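Side-chain contacts in SnoaL-like domain-containing protein (Methylibium petroleiphilum PM1, PDB 3G16), which is of unknown function but has the cystatin-like alpha+beta fold of the SnoaL-like (NTF2) family, whose curved sheet and helices commonly enclose a pocket: residues V40-A45 with G49-G54; A33-E38 with R118-F123; R63-V66 with Y72-I75. All coordinates share one frame; numbering follows the deposited sequence. Where two conformers were deposited one is given.

How the contacts relate
All three contacts belong to one SnoaL-like domain and reach the same mixed sheet. Along the chain, contact 2 opens first and closes last, and contacts 1 and 3 fall one after the other within its span. Contacts 1 and 2 have centres 10 Å apart and touch directly, because strands 39-42 and 116-124 are sheet neighbours: Y42 N lies 2.8 Å from I120 O, a probable hydrogen bond. Contact 3 involves the other outermost strand, 71-81; its centre is about 16 Å from those of contacts 1 and 2. Helix 55-69 leads from one outer strand to the other, so the three contacts tie both margins and the middle of one sheet into a single domain.

Contact 1 (V40-A45 with G49-G54); sequences VHYFPA and GGAFRG
F43 drives the edge of its ring into the face of F52, an edge-to-face aromatic pair at the loop end of the beta hairpin of strands 39-42 and 52-53, the outer margin of the cystatin-like sheet. F43 CE2 sits over the centre of the F52 ring, 3.5 Å above its plane, with the two planes at 61° and the centroids 4.6 Å apart. W62 of helix 55-69 also meets F52 edge-to-face. With an alanine here, the edge of F43 is likely to lose the face it rests on, and a gap to open toward W62 and I58. Apolar contact continues on the side of V40 and Y42, where A51 CB lies 3.8 Å from V40 CG1 and near Y42 CD1. V40 places CG1 anti to its N (chi1 -177°), which also brings this methyl over one face of the Y42 ring. Between the strands, H41 and F52 form an antiparallel hydrogen-bonded pair, with both N-H groups bonding in the carbonyl plane. Outward, R53 has a long, weak ion pair with D139. The imidazole of H41 turns back on its own strand: ND1 donates to Y42 O at 3.1 Å, with that oxygen in the ring plane but the donor above the carbonyl plane.

Contact 2 (A33-E38 with R118-F123); sequences ACFVPE and REIRAF
The F35 ring meets I120 at its edge: the CD1 methyl lies in the ring plane, 3.8 Å from F35 CE1 and 4.0 Å from F35 CZ. Y19 of helix 9-24 forms an edge-to-face pair with the same ring and also touches I120, so the contact joins the short strand 35-36 to strand 116-124 beneath helix 9-24, which packs on the curved sheet of the cystatin-like fold. F35 has its CG anti to the carbonyl carbon (chi1 -67°), and from there the ring reaches toward strand 116-124. The I120 side chain crosses it at about a right angle and continues its extended arm to CD1 (chi2 177°), presenting a methyl end to the aromatic rim.

Nearer the start of the strand, V36 and R118 lie side by side and point the same way. V36 CG2 packs on R118 CA at 3.8 Å and on R118 CB at 4.0 Å, using the aliphatic root of the arginine. Beyond CG the R118 chain is extended to NE and heads away from V36 to a salt bridge with E109 on strand 100-111. R118 and E119 both face E109, a classic beta bulge.

On the other face of strand 116-124, away from F35, charges are gathered. E119 OE2 also pairs with R145, while R121 pairs with E109 of its own chain and with E90 of the second subunit, tying this strand to the dimer partner. Within the strand, R121 NH1 meets E119 OE2 on the anti side at 2.8 Å, the oxygen tilted 16° from the guanidinium plane.

Contact 3 (R63-V66 with Y72-I75); sequences RTAV and YWTI
W73 meets V66 and A65 of helix 55-69 with the far end of its indole, an apolar contact between this helix and strand 71-81 of the SnoaL-like domain. From CB, the chain sets CG anti to the carbonyl carbon (chi1 -71°), and chi2 of -92° stands the indole across the CA-CB-CG plane, with its six-membered ring directed at the helix. On the five-membered ring, NE1 turns instead to a bound molecule of unknown identity, probably from the crystallisation liquor, and donates a hydrogen bond to it. Along the other side of the indole, CZ3 makes the closest approach, 3.8 Å from V66 CG2, which lies at the ring edge near its plane. At the outermost corner, CH2 lies 4.2 Å from A65 CB, a looser contact that comes in obliquely. Two rings also meet the indole: W62, one turn back on helix 55-69, packs edge-to-face, and H93 of strand 86-95 meets it with planes at about 30°. Y20 and C23 of helix 9-24 touch it too, so W73 sits where strands 71-81 and 86-95 face both helices.

Contact 1 (V40-A45 with G49-G54)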
# COMPACT_ATOMS: atom_id res chain seq x y z
N VAL A 40 10.95 12.14 -3.58
CA VAL A 40 10.66 11.33 -4.78
C VAL A 40 9.35 10.56 -4.54
O VAL A 40 9.09 10.01 -3.46
CB VAL A 40 11.79 10.36 -5.12
CG1 VAL A 40 11.47 9.58 -6.41
CG2 VAL A 40 13.12 11.11 -5.30
N HIS A 41 8.51 10.52 -5.57
CA HIS A 41 7.29 9.69 -5.59
C HIS A 41 7.52 8.55 -6.57
O HIS A 41 7.93 8.77 -7.74
CB HIS A 41 6.10 10.49 -6.09
CG HIS A 41 4.75 9.97 -5.67
ND1 HIS A 41 4.35 8.64 -5.77
CD2 HIS A 41 3.68 10.65 -5.22
CE1 HIS A 41 3.08 8.55 -5.37
NE2 HIS A 41 2.65 9.75 -5.02
N TYR A 42 7.32 7.32 -6.11
CA TYR A 42 7.45 6.12 -6.93
C TYR A 42 6.08 5.56 -7.20
O TYR A 42 5.13 5.70 -6.39
CB TYR A 42 8.30 5.09 -6.20
CG TYR A 42 9.71 5.54 -5.92
CD1 TYR A 42 10.69 5.37 -6.84
CD2 TYR A 42 10.06 6.15 -4.72
CE1 TYR A 42 11.99 5.79 -6.62
CE2 TYR A 42 11.36 6.57 -4.48
CZ TYR A 42 12.33 6.39 -5.43
OH TYR A 42 13.64 6.80 -5.20
N PHE A 43 6.01 4.81 -8.31
CA PHE A 43 4.78 4.21 -8.81
C PHE A 43 5.10 2.84 -9.37
O PHE A 43 6.25 2.55 -9.63
CB PHE A 43 4.18 5.07 -9.97
CG PHE A 43 3.93 6.47 -9.58
CD1 PHE A 43 2.76 6.82 -8.97
CD2 PHE A 43 4.87 7.45 -9.84
CE1 PHE A 43 2.50 8.12 -8.61
CE2 PHE A 43 4.63 8.77 -9.49
CZ PHE A 43 3.46 9.12 -8.87
N PRO A 44 4.05 2.05 -9.62
CA PRO A 44 4.36 0.80 -10.32
C PRO A 44 5.18 1.03 -11.58
O PRO A 44 4.93 2.02 -12.31
CB PRO A 44 2.97 0.25 -10.62
CG PRO A 44 2.11 0.77 -9.57
CD PRO A 44 2.63 2.17 -9.28
N ALA A 45 6.10 0.14 -11.91
CA ALA A 45 6.89 0.29 -13.15
C ALA A 45 5.88 0.28 -14.31
O ALA A 45 4.87 -0.46 -14.29
CB ALA A 45 7.94 -0.79 -13.32
N GLY A 49 5.93 7.15 -16.85
CA GLY A 49 7.31 7.14 -17.32
C GLY A 49 8.40 6.93 -16.32
O GLY A 49 9.56 6.98 -16.64
N GLY A 50 8.02 6.63 -15.06
CA GLY A 50 8.98 6.46 -14.00
C GLY A 50 8.62 7.34 -12.80
O GLY A 50 7.52 7.84 -12.68
N ALA A 51 9.60 7.48 -11.92
CA ALA A 51 9.38 8.22 -10.66
C ALA A 51 9.24 9.70 -10.94
O ALA A 51 9.66 10.23 -12.00
CB ALA A 51 10.59 8.01 -9.72
N PHE A 52 8.67 10.39 -9.96
CA PHE A 52 8.59 11.87 -9.97
C PHE A 52 9.72 12.37 -9.05
O PHE A 52 9.70 12.17 -7.82
CB PHE A 52 7.25 12.40 -9.49
CG PHE A 52 6.06 12.05 -10.32
CD1 PHE A 52 6.17 11.47 -11.58
CD2 PHE A 52 4.81 12.44 -9.89
CE1 PHE A 52 5.05 11.24 -12.35
CE2 PHE A 52 3.69 12.21 -10.67
CZ PHE A 52 3.80 11.62 -11.90
N ARG A 53 10.70 13.03 -9.62
CA ARG A 53 11.90 13.42 -8.88
C ARG A 53 11.86 14.87 -8.44
O ARG A 53 12.06 15.78 -9.25
CB ARG A 53 13.12 13.20 -9.74
CG ARG A 53 13.34 11.78 -10.19
CD ARG A 53 14.35 11.78 -11.37
NE ARG A 53 14.71 10.43 -11.83
CZ ARG A 53 13.95 9.70 -12.62
NH1 ARG A 53 12.78 10.15 -13.15
NH2 ARG A 53 14.46 8.49 -12.93
N GLY A 54 11.58 15.07 -7.15
CA GLY A 54 11.56 16.38 -6.57
C GLY A 54 10.17 16.88 -6.29
O GLY A 54 9.20 16.61 -7.03

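Contact 2 (A33-E38 with R118-F123)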
# COMPACT_ATOMS: atom_id res chain seq x y z
N ALA A 33 5.19 22.64 -0.34
CA ALA A 33 5.47 22.92 1.08
C ALA A 33 5.31 21.70 1.98
O ALA A 33 5.71 21.73 3.15
CB ALA A 33 4.59 24.05 1.56
N CYS A 34 4.73 20.63 1.45
CA CYS A 34 4.56 19.42 2.23
C CYS A 34 5.70 18.43 2.14
O CYS A 34 5.68 17.39 2.80
CB CYS A 34 3.31 18.68 1.74
SG CYS A 34 1.78 19.63 2.04
N PHE A 35 6.66 18.74 1.27
CA PHE A 35 7.80 17.87 1.00
C PHE A 35 9.15 18.49 1.23
O PHE A 35 9.30 19.70 1.06
CB PHE A 35 7.82 17.53 -0.50
CG PHE A 35 6.66 16.69 -0.98
CD1 PHE A 35 6.68 15.31 -0.84
CD2 PHE A 35 5.55 17.26 -1.57
CE1 PHE A 35 5.63 14.53 -1.27
CE2 PHE A 35 4.48 16.48 -1.99
CZ PHE A 35 4.53 15.12 -1.86
N VAL A 36 10.14 17.68 1.54
CA VAL A 36 11.52 18.14 1.38
C VAL A 36 11.71 18.35 -0.14
O VAL A 36 11.12 17.63 -0.96
CB VAL A 36 12.58 17.19 1.95
CG1 VAL A 36 12.31 16.94 3.45
CG2 VAL A 36 12.59 15.87 1.23
N PRO A 37 12.55 19.31 -0.55
CA PRO A 37 12.68 19.60 -2.00
C PRO A 37 13.04 18.41 -2.87
O PRO A 37 12.56 18.33 -4.02
CB PRO A 37 13.76 20.68 -2.04
CG PRO A 37 13.77 21.27 -0.67
CD PRO A 37 13.30 20.25 0.30
N GLU A 38 13.86 17.52 -2.35
CA GLU A 38 14.32 16.38 -3.10
C GLU A 38 13.42 15.15 -3.01
O GLU A 38 13.82 14.06 -3.46
CB GLU A 38 15.75 16.03 -2.63
CG GLU A 38 15.91 15.42 -1.21
CD GLU A 38 15.90 16.40 0.01
OE1 GLU A 38 15.60 17.59 -0.12
OE2 GLU A 38 16.23 15.91 1.12
N ARG A 118 9.38 12.88 2.66
CA ARG A 118 10.60 12.67 1.86
C ARG A 118 10.42 11.66 0.74
O ARG A 118 11.17 11.67 -0.20
CB ARG A 118 11.81 12.29 2.74
CG ARG A 118 11.76 10.93 3.29
CD ARG A 118 13.01 10.64 4.12
NE ARG A 118 13.04 9.27 4.55
CZ ARG A 118 13.88 8.82 5.46
NH1 ARG A 118 14.74 9.64 6.07
NH2 ARG A 118 13.85 7.55 5.79
N GLU A 119 9.43 10.79 0.85
CA GLU A 119 9.23 9.76 -0.16
C GLU A 119 7.83 9.21 -0.08
O GLU A 119 7.29 9.05 1.01
CB GLU A 119 10.22 8.62 0.09
CG GLU A 119 10.21 7.52 -0.96
CD GLU A 119 11.32 6.53 -0.75
OE1 GLU A 119 12.50 6.91 -0.96
OE2 GLU A 119 11.04 5.39 -0.34
N ILE A 120 7.28 8.87 -1.25
CA ILE A 120 5.97 8.19 -1.35
C ILE A 120 6.15 7.02 -2.32
O ILE A 120 6.78 7.20 -3.38
CB ILE A 120 4.82 9.10 -1.81
CG1 ILE A 120 4.70 10.32 -0.88
CG2 ILE A 120 3.52 8.30 -1.91
CD1 ILE A 120 3.63 11.31 -1.30
N ARG A 121 5.68 5.84 -1.95
CA ARG A 121 5.73 4.64 -2.80
C ARG A 121 4.29 4.18 -2.97
O ARG A 121 3.68 3.74 -2.00
CB ARG A 121 6.60 3.57 -2.15
CG ARG A 121 8.03 4.02 -1.90
CD ARG A 121 8.93 2.88 -1.47
NE ARG A 121 8.53 2.19 -0.26
CZ ARG A 121 8.76 2.63 0.97
NH1 ARG A 121 9.37 3.79 1.19
NH2 ARG A 121 8.41 1.90 2.01
N ALA A 122 3.78 4.24 -4.21
CA ALA A 122 2.37 3.92 -4.46
C ALA A 122 2.15 2.60 -5.20
O ALA A 122 2.94 2.21 -6.07
CB ALA A 122 1.69 5.03 -5.27
N PHE A 123 1.07 1.94 -4.80
CA PHE A 123 0.65 0.61 -5.27
C PHE A 123 -0.80 0.71 -5.67
O PHE A 123 -1.54 1.54 -5.11
CB PHE A 123 0.83 -0.42 -4.18
CG PHE A 123 2.24 -0.44 -3.64
CD1 PHE A 123 3.21 -1.22 -4.22
CD2 PHE A 123 2.62 0.39 -2.62
CE1 PHE A 123 4.53 -1.22 -3.76
CE2 PHE A 123 3.94 0.42 -2.14
CZ PHE A 123 4.87 -0.39 -2.71

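Contact 3 (R63-V66 with Y72-I75)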
# COMPACT_ATOMS: atom_id res chain seq x y z
N ARG A 63 -0.81 18.87 -10.75
CA ARG A 63 -1.56 19.99 -11.27
C ARG A 63 -2.03 19.66 -12.70
O ARG A 63 -3.19 19.91 -13.05
CB ARG A 63 -0.71 21.23 -11.28
CG ARG A 63 -1.45 22.40 -11.93
CD ARG A 63 -0.53 23.45 -12.25
NE ARG A 63 -1.12 24.50 -13.04
CZ ARG A 63 -0.37 25.30 -13.76
NH1 ARG A 63 0.96 25.12 -13.79
NH2 ARG A 63 -0.95 26.27 -14.46
N THR A 64 -1.17 19.07 -13.51
CA THR A 64 -1.49 18.67 -14.87
C THR A 64 -2.66 17.68 -14.87
O THR A 64 -3.57 17.74 -15.70
CB THR A 64 -0.24 18.04 -15.51
OG1 THR A 64 0.83 19.01 -15.53
CG2 THR A 64 -0.53 17.54 -16.92
N ALA A 65 -2.59 16.74 -13.93
CA ALA A 65 -3.63 15.71 -13.84
C ALA A 65 -4.98 16.33 -13.54
O ALA A 65 -6.01 15.94 -14.12
CB ALA A 65 -3.29 14.67 -12.78
N VAL A 66 -5.02 17.26 -12.60
CA VAL A 66 -6.30 17.92 -12.31
C VAL A 66 -6.85 18.63 -13.56
O VAL A 66 -8.03 18.53 -13.90
CB VAL A 66 -6.16 18.88 -11.14
CG1 VAL A 66 -7.40 19.85 -10.98
CG2 VAL A 66 -5.88 18.09 -9.87
N TYR A 72 -9.43 13.86 -8.85
CA TYR A 72 -9.84 14.22 -7.49
C TYR A 72 -9.50 13.03 -6.64
O TYR A 72 -9.88 11.90 -6.95
CB TYR A 72 -11.33 14.50 -7.44
CG TYR A 72 -11.76 15.21 -6.16
CD1 TYR A 72 -11.95 14.51 -4.97
CD2 TYR A 72 -11.92 16.58 -6.13
CE1 TYR A 72 -12.31 15.18 -3.80
CE2 TYR A 72 -12.33 17.26 -4.96
CZ TYR A 72 -12.50 16.53 -3.81
OH TYR A 72 -12.87 17.17 -2.61
N TRP A 73 -8.78 13.26 -5.56
CA TRP A 73 -8.32 12.21 -4.68
C TRP A 73 -9.04 12.24 -3.34
O TRP A 73 -9.28 13.30 -2.77
CB TRP A 73 -6.83 12.40 -4.42
CG TRP A 73 -5.96 12.13 -5.55
CD1 TRP A 73 -5.37 10.93 -5.82
CD2 TRP A 73 -5.46 13.05 -6.54
NE1 TRP A 73 -4.59 11.02 -6.94
CE2 TRP A 73 -4.60 12.32 -7.39
CE3 TRP A 73 -5.67 14.40 -6.80
CZ2 TRP A 73 -3.92 12.93 -8.46
CZ3 TRP A 73 -4.98 14.98 -7.86
CH2 TRP A 73 -4.13 14.24 -8.67
N THR A 74 -9.26 11.07 -2.77
CA THR A 74 -9.77 10.92 -1.43
C THR A 74 -8.83 10.07 -0.59
O THR A 74 -8.20 9.12 -1.10
CB THR A 74 -11.18 10.33 -1.41
OG1 THR A 74 -11.19 9.01 -1.97
CG2 THR A 74 -12.15 11.21 -2.18
N ILE A 75 -8.75 10.40 0.70
CA ILE A 75 -8.03 9.62 1.69
C ILE A 75 -9.08 8.70 2.28
O ILE A 75 -10.02 9.17 2.93
CB ILE A 75 -7.41 10.48 2.78
CG1 ILE A 75 -6.33 11.42 2.20
CG2 ILE A 75 -6.88 9.61 3.91
CD1 ILE A 75 -5.70 12.40 3.23